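Type II secretion pathway related protein (Escherichia coli, PDB 3SOL) probably acts as the pilotin lipoprotein that guides the type II secretin to the outer membrane, this chain being its helical domain. Local coordinates at residues Ala11-Val14 and Ser15-Tyr19; Asp31-Ser34 and Ile35-Ala39; Asp55-Lys58 and His59-Ile63; Thr72-Tyr75 and Ile76-Arg79. All blocks are in the same frame, centred on the assembly; numbering follows the deposited sequence.

Contact 1 (Ala11-Val14 and Ser15-Tyr19)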
ATOM      1  N   ALA A  11      -5.746  -1.231  -2.470  1.00 37.60           N
ATOM      2  CA  ALA A  11      -4.645  -1.736  -3.294  1.00 35.76           C
ATOM      3  C   ALA A  11      -3.585  -0.662  -3.535  1.00 33.76           C
ATOM      4  O   ALA A  11      -2.397  -0.952  -3.537  1.00 31.32           O
ATOM      5  CB  ALA A  11      -5.158  -2.277  -4.610  1.00 37.12           C
ATOM      6  N   SER A  12      -4.020   0.577  -3.721  1.00 34.18           N
ATOM      7  CA  SER A  12      -3.101   1.698  -3.935  1.00 33.11           C
ATOM      8  C   SER A  12      -2.230   1.986  -2.722  1.00 31.29           C
ATOM      9  O   SER A  12      -1.018   2.233  -2.854  1.00 29.14           O
ATOM     10  CB  SER A  12      -3.887   2.942  -4.318  1.00 34.76           C
ATOM     11  OG  SER A  12      -4.560   2.718  -5.547  1.00 39.06           O
ATOM     12  N   ILE A  13      -2.838   1.938  -1.539  1.00 31.35           N
ATOM     13  CA  ILE A  13      -2.108   2.095  -0.291  1.00 30.03           C
ATOM     14  C   ILE A  13      -1.068   0.984  -0.103  1.00 28.08           C
ATOM     15  O   ILE A  13       0.080   1.254   0.264  1.00 26.57           O
ATOM     16  CB  ILE A  13      -3.069   2.118   0.910  1.00 31.98           C
ATOM     17  CG1 ILE A  13      -3.879   3.425   0.893  1.00 34.67           C
ATOM     18  CG2 ILE A  13      -2.290   2.009   2.195  1.00 32.02           C
ATOM     19  CD1 ILE A  13      -5.193   3.366   1.655  1.00 37.40           C
ATOM     20  N   VAL A  14      -1.471  -0.261  -0.351  1.00 27.76           N
ATOM     21  CA  VAL A  14      -0.560  -1.411  -0.230  1.00 26.09           C
ATOM     22  C   VAL A  14       0.594  -1.359  -1.259  1.00 24.69           C
ATOM     23  O   VAL A  14       1.742  -1.629  -0.911  1.00 22.07           O
ATOM     24  CB  VAL A  14      -1.350  -2.736  -0.285  1.00 28.16           C
ATOM     25  CG1 VAL A  14      -0.427  -3.943  -0.477  1.00 26.76           C
ATOM     26  CG2 VAL A  14      -2.189  -2.894   0.997  1.00 28.73           C
ATOM     27  N   SER A  15       0.304  -0.986  -2.512  1.00 25.01           N
ATOM     28  CA  SER A  15       1.361  -0.908  -3.548  1.00 24.93           C
ATOM     29  C   SER A  15       2.351   0.215  -3.267  1.00 22.71           C
ATOM     30  O   SER A  15       3.544   0.065  -3.491  1.00 21.33           O
ATOM     31  CB  SER A  15       0.775  -0.709  -4.944  1.00 26.17           C
ATOM     32  OG  SER A  15       0.011   0.477  -4.950  1.00 32.53           O
ATOM     33  N   ALA A  16       1.847   1.348  -2.785  1.00 22.39           N
ATOM     34  CA  ALA A  16       2.699   2.476  -2.405  1.00 21.37           C
ATOM     35  C   ALA A  16       3.620   2.099  -1.238  1.00 19.92           C
ATOM     36  O   ALA A  16       4.786   2.498  -1.188  1.00 18.28           O
ATOM     37  CB  ALA A  16       1.817   3.699  -2.039  1.00 22.66           C
ATOM     38  N   THR A  17       3.095   1.301  -0.308  1.00 20.70           N
ATOM     39  CA  THR A  17       3.862   0.849   0.839  1.00 20.50           C
ATOM     40  C   THR A  17       4.954  -0.118   0.374  1.00 19.36           C
ATOM     41  O   THR A  17       6.103  -0.054   0.832  1.00 18.47           O
ATOM     42  CB  THR A  17       2.920   0.200   1.901  1.00 22.15           C
ATOM     43  OG1 THR A  17       1.917   1.175   2.283  1.00 24.56           O
ATOM     44  CG2 THR A  17       3.692  -0.195   3.103  1.00 22.81           C
ATOM     45  N   ARG A  18       4.614  -0.999  -0.569  1.00 19.74           N
ATOM     46  CA  ARG A  18       5.629  -1.857  -1.215  1.00 19.51           C
ATOM     47  C   ARG A  18       6.710  -1.031  -1.934  1.00 17.98           C
ATOM     48  O   ARG A  18       7.913  -1.322  -1.863  1.00 17.33           O
ATOM     49  CB  ARG A  18       4.972  -2.814  -2.177  1.00 21.09           C
ATOM     50  CG  ARG A  18       5.921  -3.660  -2.968  1.00 24.54           C
ATOM     51  CD  ARG A  18       5.088  -4.528  -3.920  1.00 31.27           C
ATOM     52  NE  ARG A  18       5.914  -5.397  -4.737  1.00 36.28           N
ATOM     53  CZ  ARG A  18       5.451  -6.199  -5.696  1.00 41.70           C
ATOM     54  NH1 ARG A  18       4.149  -6.242  -5.990  1.00 43.88           N
ATOM     55  NH2 ARG A  18       6.300  -6.978  -6.360  1.00 45.38           N
ATOM     56  N   TYR A  19       6.281   0.009  -2.617  1.00 16.96           N
ATOM     57  CA  TYR A  19       7.222   0.908  -3.283  1.00 16.32           C
ATOM     58  C   TYR A  19       8.182   1.548  -2.273  1.00 14.67           C
ATOM     59  O   TYR A  19       9.374   1.596  -2.511  1.00 14.36           O
ATOM     60  CB  TYR A  19       6.479   1.968  -4.097  1.00 16.83           C
ATOM     61  CG  TYR A  19       7.211   2.377  -5.362  1.00 16.46           C
ATOM     62  CD1 TYR A  19       6.867   1.823  -6.576  1.00 19.10           C
ATOM     63  CD2 TYR A  19       8.247   3.303  -5.338  1.00 18.28           C
ATOM     64  CE1 TYR A  19       7.515   2.174  -7.746  1.00 19.34           C
ATOM     65  CE2 TYR A  19       8.930   3.659  -6.524  1.00 16.77           C
ATOM     66  CZ  TYR A  19       8.540   3.085  -7.714  1.00 18.97           C
ATOM     67  OH  TYR A  19       9.137   3.387  -8.911  1.00 18.42           O
TER
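The middle turns of helix 5-23, where T17 folds its hydroxyl back onto the carbonyl of I13, lie near the middle of this all-helical pilotin domain. I13 O is gripped twice by the same residue: T17 OG1 donates to I13 O over 2.7 Å and T17 N over 3.1 Å, and the two donors reach the oxygen from opposite faces of its carbonyl plane. The hydroxyl gets there because OG1 stands anti to the carbonyl carbon of T17 (chi1 -58°), while CG2 is anti to the backbone N. S15 also turns its hydroxyl back to the preceding turn: its OG lies between backbone N and carbonyl carbon (chi1 59°), 2.9 Å from S12 O and 3.1 Å from A11 O, and its one proton can serve either. T17 OG1 is thus bonded within the helix, and S15 OG has two acceptors there. Valine in place of T17 keeps the branched shape, but would probably leave I13 O with the backbone amide alone and a methyl pressed against a carbonyl. Around this helix, V14 and T17 meet I35 of helix 32-45, A11 and S15 lean on helix 53-69, and I13 and T17 pack on F88 of helix 86-93.

Contact 2 (Asp31-Ser34 and Ile35-Ala39)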
ATOM      1  N   ASP A  31       6.225  -6.398   7.084  1.00 29.27           N
ATOM      2  CA  ASP A  31       6.277  -7.233   5.887  1.00 30.15           C
ATOM      3  C   ASP A  31       4.924  -7.252   5.158  1.00 31.13           C
ATOM      4  O   ASP A  31       3.920  -6.748   5.680  1.00 29.85           O
ATOM      5  CB  ASP A  31       6.771  -8.659   6.208  1.00 31.88           C
ATOM      6  CG  ASP A  31       5.926  -9.378   7.265  1.00 34.39           C
ATOM      7  OD1 ASP A  31       4.679  -9.240   7.270  1.00 36.70           O
ATOM      8  OD2 ASP A  31       6.513 -10.124   8.082  1.00 34.80           O
ATOM      9  N   GLU A  32       4.921  -7.817   3.949  1.00 32.13           N
ATOM     10  CA  GLU A  32       3.726  -7.822   3.091  1.00 33.48           C
ATOM     11  C   GLU A  32       2.541  -8.491   3.776  1.00 33.91           C
ATOM     12  O   GLU A  32       1.410  -8.001   3.681  1.00 34.07           O
ATOM     13  CB  GLU A  32       4.002  -8.523   1.750  1.00 34.98           C
ATOM     14  CG  GLU A  32       2.780  -8.508   0.806  1.00 39.31           C
ATOM     15  CD  GLU A  32       2.880  -9.488  -0.365  1.00 44.53           C
ATOM     16  OE1 GLU A  32       2.716  -9.046  -1.526  1.00 45.46           O
ATOM     17  OE2 GLU A  32       3.098 -10.696  -0.123  1.00 49.67           O
ATOM     18  N   GLN A  33       2.783  -9.616   4.448  1.00 34.58           N
ATOM     19  CA  GLN A  33       1.722 -10.306   5.167  1.00 36.13           C
ATOM     20  C   GLN A  33       1.122  -9.405   6.238  1.00 34.99           C
ATOM     21  O   GLN A  33      -0.097  -9.337   6.387  1.00 34.34           O
ATOM     22  CB  GLN A  33       2.235 -11.586   5.830  1.00 38.12           C
ATOM     23  CG  GLN A  33       1.135 -12.411   6.482  1.00 43.49           C
ATOM     24  CD  GLN A  33       1.657 -13.603   7.284  1.00 48.64           C
ATOM     25  OE1 GLN A  33       2.870 -13.768   7.469  1.00 51.59           O
ATOM     26  NE2 GLN A  33       0.737 -14.434   7.774  1.00 50.48           N
ATOM     27  N   SER A  34       1.981  -8.737   7.000  1.00 32.65           N
ATOM     28  CA  SER A  34       1.503  -7.816   8.030  1.00 33.14           C
ATOM     29  C   SER A  34       0.694  -6.667   7.431  1.00 31.77           C
ATOM     30  O   SER A  34      -0.370  -6.316   7.940  1.00 32.38           O
ATOM     31  CB  SER A  34       2.668  -7.270   8.846  1.00 32.46           C
ATOM     32  OG  SER A  34       3.202  -8.311   9.646  1.00 36.00           O
ATOM     33  N   ILE A  35       1.195  -6.110   6.336  1.00 29.23           N
ATOM     34  CA  ILE A  35       0.528  -4.993   5.647  1.00 29.70           C
ATOM     35  C   ILE A  35      -0.853  -5.420   5.156  1.00 31.00           C
ATOM     36  O   ILE A  35      -1.851  -4.712   5.347  1.00 32.03           O
ATOM     37  CB  ILE A  35       1.387  -4.479   4.451  1.00 27.75           C
ATOM     38  CG1 ILE A  35       2.692  -3.853   4.975  1.00 26.65           C
ATOM     39  CG2 ILE A  35       0.599  -3.480   3.593  1.00 28.64           C
ATOM     40  CD1 ILE A  35       3.792  -3.680   3.908  1.00 25.87           C
ATOM     41  N   LEU A  36      -0.918  -6.599   4.559  1.00 32.23           N
ATOM     42  CA  LEU A  36      -2.205  -7.133   4.083  1.00 34.59           C
ATOM     43  C   LEU A  36      -3.183  -7.406   5.228  1.00 37.62           C
ATOM     44  O   LEU A  36      -4.386  -7.127   5.096  1.00 38.62           O
ATOM     45  CB  LEU A  36      -1.976  -8.374   3.212  1.00 35.11           C
ATOM     46  CG  LEU A  36      -1.393  -8.069   1.830  1.00 33.01           C
ATOM     47  CD1 LEU A  36      -0.939  -9.338   1.130  1.00 36.78           C
ATOM     48  CD2 LEU A  36      -2.438  -7.336   0.977  1.00 34.63           C
ATOM     49  N   ASN A  37      -2.678  -7.930   6.349  1.00 39.29           N
ATOM     50  CA  ASN A  37      -3.501  -8.166   7.549  1.00 42.65           C
ATOM     51  C   ASN A  37      -4.111  -6.869   8.050  1.00 43.26           C
ATOM     52  O   ASN A  37      -5.275  -6.833   8.435  1.00 45.67           O
ATOM     53  CB  ASN A  37      -2.683  -8.761   8.705  1.00 43.28           C
ATOM     54  CG  ASN A  37      -2.254 -10.207   8.464  1.00 46.91           C
ATOM     55  OD1 ASN A  37      -2.756 -10.882   7.563  1.00 50.23           O
ATOM     56  ND2 ASN A  37      -1.300 -10.684   9.274  1.00 49.69           N
ATOM     57  N   VAL A  38      -3.297  -5.820   8.069  1.00 42.08           N
ATOM     58  CA  VAL A  38      -3.723  -4.510   8.530  1.00 43.06           C
ATOM     59  C   VAL A  38      -4.727  -3.888   7.552  1.00 43.99           C
ATOM     60  O   VAL A  38      -5.720  -3.295   7.975  1.00 46.38           O
ATOM     61  CB  VAL A  38      -2.515  -3.584   8.749  1.00 40.98           C
ATOM     62  CG1 VAL A  38      -2.968  -2.151   9.026  1.00 42.25           C
ATOM     63  CG2 VAL A  38      -1.652  -4.110   9.895  1.00 41.73           C
ATOM     64  N   ALA A  39      -4.488  -4.051   6.255  1.00 43.26           N
ATOM     65  CA  ALA A  39      -5.456  -3.627   5.235  1.00 44.62           C
ATOM     66  C   ALA A  39      -6.791  -4.362   5.380  1.00 48.05           C
ATOM     67  O   ALA A  39      -7.851  -3.763   5.206  1.00 49.94           O
ATOM     68  CB  ALA A  39      -4.885  -3.833   3.833  1.00 42.87           C
TER
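I35 N opens the i to i+4 series of helix 32-45 by donating to D31 O over 2.9 Å, and L36, N37 and V38 repeat the bond to E32, Q33 and S34. D31 stands just ahead of the helix, and its carboxylate reaches forward to S34 in the first turn. OD1 takes two donors from S34: the amide N at 2.8 Å, met nearly end-on, and OG at 2.9 Å, which comes from above the carboxylate plane. This is an N-cap, in which the aspartate occupies an amide that the helix cannot satisfy itself; its negative charge is likely to suit the positive end of the helix dipole. Across the first turn E32 and L36 run side by side in the same direction, with E32 CG 3.8 Å from L36 CD1. I35 lays CG1 against D31 O at 3.2 Å, since CG1 is anti to the carbonyl carbon of I35 (chi1 -66°). In the same manner V38 CG2 rests 3.2 Å from S34 O. I35 and V38 turn to F88 and L92 of helix 86-93, whereas L36 faces I56 on helix 53-69.

Contact 3 (Asp55-Lys58 and His59-Ile63)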
ATOM      1  N   ASP A  55      -7.457 -10.381  -3.199  1.00 47.03           N
ATOM      2  CA  ASP A  55      -7.924  -9.322  -4.113  1.00 46.68           C
ATOM      3  C   ASP A  55      -7.013  -8.101  -4.003  1.00 42.94           C
ATOM      4  O   ASP A  55      -6.533  -7.569  -5.017  1.00 41.35           O
ATOM      5  CB  ASP A  55      -9.375  -8.893  -3.801  1.00 48.83           C
ATOM      6  CG  ASP A  55     -10.426  -9.882  -4.316  1.00 54.23           C
ATOM      7  OD1 ASP A  55     -10.059 -10.972  -4.816  1.00 56.95           O
ATOM      8  OD2 ASP A  55     -11.637  -9.562  -4.206  1.00 54.60           O
ATOM      9  N   ILE A  56      -6.775  -7.665  -2.766  1.00 41.05           N
ATOM     10  CA  ILE A  56      -5.919  -6.487  -2.501  1.00 38.48           C
ATOM     11  C   ILE A  56      -4.502  -6.729  -3.015  1.00 36.57           C
ATOM     12  O   ILE A  56      -3.904  -5.842  -3.642  1.00 34.86           O
ATOM     13  CB  ILE A  56      -5.876  -6.125  -0.979  1.00 37.49           C
ATOM     14  CG1 ILE A  56      -7.261  -5.665  -0.488  1.00 40.35           C
ATOM     15  CG2 ILE A  56      -4.815  -5.041  -0.699  1.00 34.61           C
ATOM     16  CD1 ILE A  56      -7.481  -5.814   1.020  1.00 40.36           C
ATOM     17  N   ARG A  57      -3.971  -7.926  -2.749  1.00 37.07           N
ATOM     18  CA  ARG A  57      -2.615  -8.293  -3.166  1.00 36.56           C
ATOM     19  C   ARG A  57      -2.479  -8.303  -4.696  1.00 37.09           C
ATOM     20  O   ARG A  57      -1.533  -7.714  -5.232  1.00 35.13           O
ATOM     21  CB  ARG A  57      -2.212  -9.657  -2.584  1.00 37.94           C
ATOM     22  CG  ARG A  57      -0.737 -10.034  -2.802  1.00 39.44           C
ATOM     23  CD  ARG A  57      -0.503 -11.546  -2.699  1.00 45.69           C
ATOM     24  NE  ARG A  57      -1.158 -12.270  -3.797  1.00 50.77           N
ATOM     25  CZ  ARG A  57      -2.028 -13.276  -3.670  1.00 56.87           C
ATOM     26  NH1 ARG A  57      -2.381 -13.759  -2.477  1.00 58.72           N
ATOM     27  NH2 ARG A  57      -2.547 -13.829  -4.765  1.00 60.28           N
ATOM     28  N   LYS A  58      -3.421  -8.937  -5.399  1.00 39.43           N
ATOM     29  CA  LYS A  58      -3.336  -9.065  -6.863  1.00 40.95           C
ATOM     30  C   LYS A  58      -3.394  -7.707  -7.566  1.00 39.95           C
ATOM     31  O   LYS A  58      -2.569  -7.405  -8.447  1.00 39.49           O
ATOM     32  CB  LYS A  58      -4.435  -9.992  -7.392  1.00 44.51           C
ATOM     33  CG  LYS A  58      -4.171 -11.466  -7.091  1.00 47.99           C
ATOM     34  CD  LYS A  58      -5.351 -12.357  -7.460  1.00 53.67           C
ATOM     35  CE  LYS A  58      -5.208 -13.748  -6.833  1.00 56.87           C
ATOM     36  NZ  LYS A  58      -6.275 -14.718  -7.257  1.00 60.94           N
ATOM     37  N   HIS A  59      -4.344  -6.872  -7.153  1.00 39.73           N
ATOM     38  CA  HIS A  59      -4.472  -5.532  -7.722  1.00 39.33           C
ATOM     39  C   HIS A  59      -3.250  -4.674  -7.376  1.00 35.72           C
ATOM     40  O   HIS A  59      -2.783  -3.901  -8.203  1.00 34.12           O
ATOM     41  CB  HIS A  59      -5.746  -4.832  -7.235  1.00 41.03           C
ATOM     42  CG  HIS A  59      -6.171  -3.678  -8.100  1.00 45.00           C
ATOM     43  ND1 HIS A  59      -6.447  -3.819  -9.446  1.00 51.59           N
ATOM     44  CD2 HIS A  59      -6.390  -2.372  -7.811  1.00 47.33           C
ATOM     45  CE1 HIS A  59      -6.798  -2.649  -9.951  1.00 51.72           C
ATOM     46  NE2 HIS A  59      -6.775  -1.754  -8.981  1.00 49.79           N
ATOM     47  N   SER A  60      -2.760  -4.807  -6.149  1.00 33.63           N
ATOM     48  CA  SER A  60      -1.590  -4.056  -5.707  1.00 31.46           C
ATOM     49  C   SER A  60      -0.382  -4.378  -6.590  1.00 30.98           C
ATOM     50  O   SER A  60       0.397  -3.473  -6.932  1.00 28.87           O
ATOM     51  CB  SER A  60      -1.281  -4.342  -4.235  1.00 30.17           C
ATOM     52  OG  SER A  60      -0.114  -3.643  -3.819  1.00 31.69           O
ATOM     53  N   ASP A  61      -0.241  -5.652  -6.962  1.00 32.43           N
ATOM     54  CA  ASP A  61       0.822  -6.106  -7.878  1.00 33.15           C
ATOM     55  C   ASP A  61       0.756  -5.370  -9.211  1.00 33.65           C
ATOM     56  O   ASP A  61       1.774  -4.936  -9.747  1.00 31.78           O
ATOM     57  CB  ASP A  61       0.727  -7.615  -8.151  1.00 35.80           C
ATOM     58  CG  ASP A  61       1.108  -8.474  -6.941  1.00 37.23           C
ATOM     59  OD1 ASP A  61       1.691  -7.945  -5.966  1.00 37.31           O
ATOM     60  OD2 ASP A  61       0.826  -9.694  -6.983  1.00 41.13           O
ATOM     61  N   ASP A  62      -0.455  -5.237  -9.743  1.00 35.55           N
ATOM     62  CA  ASP A  62      -0.661  -4.591 -11.037  1.00 36.86           C
ATOM     63  C   ASP A  62      -0.393  -3.092 -10.972  1.00 35.01           C
ATOM     64  O   ASP A  62       0.217  -2.525 -11.883  1.00 35.14           O
ATOM     65  CB  ASP A  62      -2.085  -4.834 -11.514  1.00 40.15           C
ATOM     66  CG  ASP A  62      -2.339  -6.283 -11.900  1.00 43.92           C
ATOM     67  OD1 ASP A  62      -1.377  -7.027 -12.213  1.00 47.11           O
ATOM     68  OD2 ASP A  62      -3.520  -6.669 -11.899  1.00 47.20           O
ATOM     69  N   ILE A  63      -0.836  -2.457  -9.887  1.00 33.09           N
ATOM     70  CA  ILE A  63      -0.558  -1.050  -9.646  1.00 30.84           C
ATOM     71  C   ILE A  63       0.939  -0.827  -9.493  1.00 28.92           C
ATOM     72  O   ILE A  63       1.487   0.137 -10.026  1.00 27.59           O
ATOM     73  CB  ILE A  63      -1.287  -0.519  -8.394  1.00 30.11           C
ATOM     74  CG1 ILE A  63      -2.808  -0.520  -8.623  1.00 33.53           C
ATOM     75  CG2 ILE A  63      -0.811   0.893  -8.060  1.00 27.62           C
ATOM     76  CD1 ILE A  63      -3.624  -0.361  -7.364  1.00 34.33           C
TER
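The carboxylate of D61 lies with one face over R57 O, the carbonyl oxygen standing 3.2 Å from D61 CG and almost straight above it; on the far side of the plane R18 NH1 of helix 5-23 makes a salt bridge to OD1. D62 repeats the carbonyl half of this pattern, with K58 O over the face of its carboxylate at 3.6 Å from D62 CG. In both aspartates CG is anti to the carbonyl carbon (chi1 -71° in D61), which folds the acid back along the preceding turn of helix 53-69. In H59 CG is instead anti to the backbone N, which leads the imidazole away from 55-58; its CB passes D55 O at 3.6 Å, and NE2 is hydrogen-bonded to E8. The backbone bonds are ordinary helical ones, H59 N to D55 O at 3.1 Å and D61 N to R57 O at 3.0 Å, with the longer D62 N to K58 O at 3.3 Å. S60 CB touches I56 O at 3.1 Å. R57 NE stays 4.6 Å from D61 OD2, too far for a salt bridge, so the charge of D61 is probably balanced mainly by R18, and R57 adds at most a diffuse attraction.

Contact 4 (Thr72-Tyr75 and Ile76-Arg79)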
ATOM      1  N   THR A  72       7.925   9.912 -13.534  1.00 22.40           N
ATOM      2  CA  THR A  72       8.295  10.759 -12.399  1.00 20.37           C
ATOM      3  C   THR A  72       9.645  10.295 -11.834  1.00 18.14           C
ATOM      4  O   THR A  72       9.885   9.095 -11.677  1.00 18.38           O
ATOM      5  CB  THR A  72       7.236  10.710 -11.290  1.00 19.64           C
ATOM      6  OG1 THR A  72       5.955  11.031 -11.846  1.00 19.52           O
ATOM      7  CG2 THR A  72       7.571  11.661 -10.158  1.00 18.90           C
ATOM      8  N   PRO A  73      10.543  11.233 -11.535  1.00 17.67           N
ATOM      9  CA  PRO A  73      11.792  10.831 -10.882  1.00 16.30           C
ATOM     10  C   PRO A  73      11.562   9.982  -9.653  1.00 15.43           C
ATOM     11  O   PRO A  73      10.643  10.241  -8.869  1.00 14.47           O
ATOM     12  CB  PRO A  73      12.441  12.171 -10.521  1.00 15.95           C
ATOM     13  CG  PRO A  73      11.972  13.070 -11.591  1.00 18.50           C
ATOM     14  CD  PRO A  73      10.547  12.663 -11.883  1.00 18.02           C
ATOM     15  N   GLU A  74      12.380   8.943  -9.491  1.00 14.65           N
ATOM     16  CA  GLU A  74      12.156   8.007  -8.401  1.00 14.43           C
ATOM     17  C   GLU A  74      12.183   8.709  -7.032  1.00 13.03           C
ATOM     18  O   GLU A  74      11.385   8.384  -6.160  1.00 12.97           O
ATOM     19  CB  GLU A  74      13.198   6.891  -8.439  1.00 14.98           C
ATOM     20  CG  GLU A  74      13.131   6.002  -9.658  1.00 16.95           C
ATOM     21  CD  GLU A  74      11.799   5.289  -9.758  1.00 18.33           C
ATOM     22  OE1 GLU A  74      11.425   4.664  -8.756  1.00 19.45           O
ATOM     23  OE2 GLU A  74      11.148   5.391 -10.823  1.00 19.35           O
ATOM     24  N   TYR A  75      13.083   9.673  -6.835  1.00 12.38           N
ATOM     25  CA  TYR A  75      13.186  10.314  -5.525  1.00 11.56           C
ATOM     26  C   TYR A  75      11.895  11.090  -5.211  1.00 12.07           C
ATOM     27  O   TYR A  75      11.510  11.185  -4.042  1.00 11.99           O
ATOM     28  CB  TYR A  75      14.436  11.201  -5.390  1.00 11.80           C
ATOM     29  CG  TYR A  75      14.284  12.610  -5.909  1.00 10.90           C
ATOM     30  CD1 TYR A  75      13.916  13.660  -5.044  1.00 11.27           C
ATOM     31  CD2 TYR A  75      14.510  12.910  -7.235  1.00 12.15           C
ATOM     32  CE1 TYR A  75      13.752  14.967  -5.506  1.00 13.54           C
ATOM     33  CE2 TYR A  75      14.348  14.239  -7.717  1.00 13.40           C
ATOM     34  CZ  TYR A  75      13.960  15.251  -6.832  1.00 11.62           C
ATOM     35  OH  TYR A  75      13.822  16.531  -7.297  1.00 11.65           O
ATOM     36  N   ILE A  76      11.223  11.624  -6.236  1.00 12.50           N
ATOM     37  CA  ILE A  76       9.961  12.350  -6.016  1.00 13.05           C
ATOM     38  C   ILE A  76       8.849  11.385  -5.647  1.00 13.41           C
ATOM     39  O   ILE A  76       8.018  11.678  -4.767  1.00 12.93           O
ATOM     40  CB  ILE A  76       9.592  13.213  -7.254  1.00 14.69           C
ATOM     41  CG1 ILE A  76      10.565  14.382  -7.314  1.00 14.79           C
ATOM     42  CG2 ILE A  76       8.129  13.761  -7.179  1.00 14.50           C
ATOM     43  CD1 ILE A  76      10.500  15.230  -8.582  1.00 15.75           C
ATOM     44  N   LYS A  77       8.845  10.208  -6.284  1.00 14.07           N
ATOM     45  CA  LYS A  77       7.905   9.137  -5.896  1.00 14.14           C
ATOM     46  C   LYS A  77       8.049   8.837  -4.414  1.00 13.17           C
ATOM     47  O   LYS A  77       7.043   8.770  -3.684  1.00 12.51           O
ATOM     48  CB  LYS A  77       8.151   7.850  -6.683  1.00 14.29           C
ATOM     49  CG  LYS A  77       7.894   7.963  -8.178  1.00 16.61           C
ATOM     50  CD  LYS A  77       8.142   6.639  -8.881  1.00 15.22           C
ATOM     51  CE  LYS A  77       7.988   6.757 -10.378  1.00 17.01           C
ATOM     52  NZ  LYS A  77       8.438   5.511 -11.096  1.00 16.10           N
ATOM     53  N   CYS A  78       9.298   8.640  -3.984  1.00 12.64           N
ATOM     54  CA  CYS A  78       9.592   8.372  -2.568  1.00 13.13           C
ATOM     55  C   CYS A  78       9.072   9.490  -1.666  1.00 13.73           C
ATOM     56  O   CYS A  78       8.419   9.228  -0.645  1.00 13.30           O
ATOM     57  CB  CYS A  78      11.080   8.183  -2.354  1.00 12.97           C
ATOM     58  SG  CYS A  78      11.772   6.711  -3.155  1.00 14.49           S
ATOM     59  N   ARG A  79       9.331  10.736  -2.058  1.00 14.12           N
ATOM     60  CA  ARG A  79       8.910  11.872  -1.221  1.00 14.27           C
ATOM     61  C   ARG A  79       7.386  11.999  -1.147  1.00 15.83           C
ATOM     62  O   ARG A  79       6.841  12.299  -0.092  1.00 15.93           O
ATOM     63  CB  ARG A  79       9.559  13.171  -1.713  1.00 15.20           C
ATOM     64  CG  ARG A  79      11.038  13.171  -1.414  1.00 14.33           C
ATOM     65  CD  ARG A  79      11.773  14.401  -1.839  1.00 17.98           C
ATOM     66  NE  ARG A  79      13.130  14.272  -1.304  1.00 17.02           N
ATOM     67  CZ  ARG A  79      13.550  14.708  -0.121  1.00 16.45           C
ATOM     68  NH1 ARG A  79      12.767  15.417   0.689  1.00 15.84           N
ATOM     69  NH2 ARG A  79      14.799  14.443   0.238  1.00 17.17           N
TER
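E74 and K77 pair across the first turn of helix 74-84, whose N-cap position is held by P73 and which the disulfide of C78 with C24 ties to the chain just past helix 5-23. The charged contact is a salt bridge: K77 NZ donates to E74 OE2 over 2.7 Å, meeting it on the syn side and 26° out of the carboxylate plane. The glutamate bends at chi2 (-61°) to bring its acid round, while the lysine reaches it fully extended, CE passing 3.3 Å from T72 O. NZ also bonds to L67 O and D70 O, with the hydroxyl of Y19 a probable further partner, and E74 OE1 goes to that same hydroxyl. A methionine in place of K77 would probably leave E74 OE2 without its mate and the carbonyls of L67 and D70 without this donor. Among backbone bonds, K77 N donates to P73 O at 3.1 Å and I76 N gives a weak bond to the same oxygen. The apolar contacts gather round I76. Its CG2 meets T72 CG2 at 3.7 Å, the two side chains crossing at about a right angle, and CD1 lies 4.0 Å from P73 CG. Its CG1 lies over one face of the Y75 ring in a CH-pi contact, offset toward the rim, 3.7 Å from the centroid; Y75 CG stands between backbone N and carbonyl carbon (chi1 85°), which tips the ring over I76. At the ring edge, near its plane, R79 NE lies 3.9 Å from Y75 CD1.

How the contacts relate
Contact 1 lies about 2 Å from the centre of the chain, and the other three touch it. It meets contact 2 by packing, T17 CG2 standing 3.6 Å from I35 CD1. Toward contact 3 the link is partly ionic, with R18 NH1 3.0 Å from D61 OD1, and toward contact 4 it is polar, Y19 OH probably hydrogen-bonding to E74 OE1 at 2.6 Å. Contacts 2 and 3 also touch directly, L36 CD2 lying 3.7 Å from I56 CG2, so helices 5-23, 32-45 and 53-69 meet pairwise. Contact 4 is the outlier, its centre about 24 Å from that of contact 2, on the opposite side of the chain's centre.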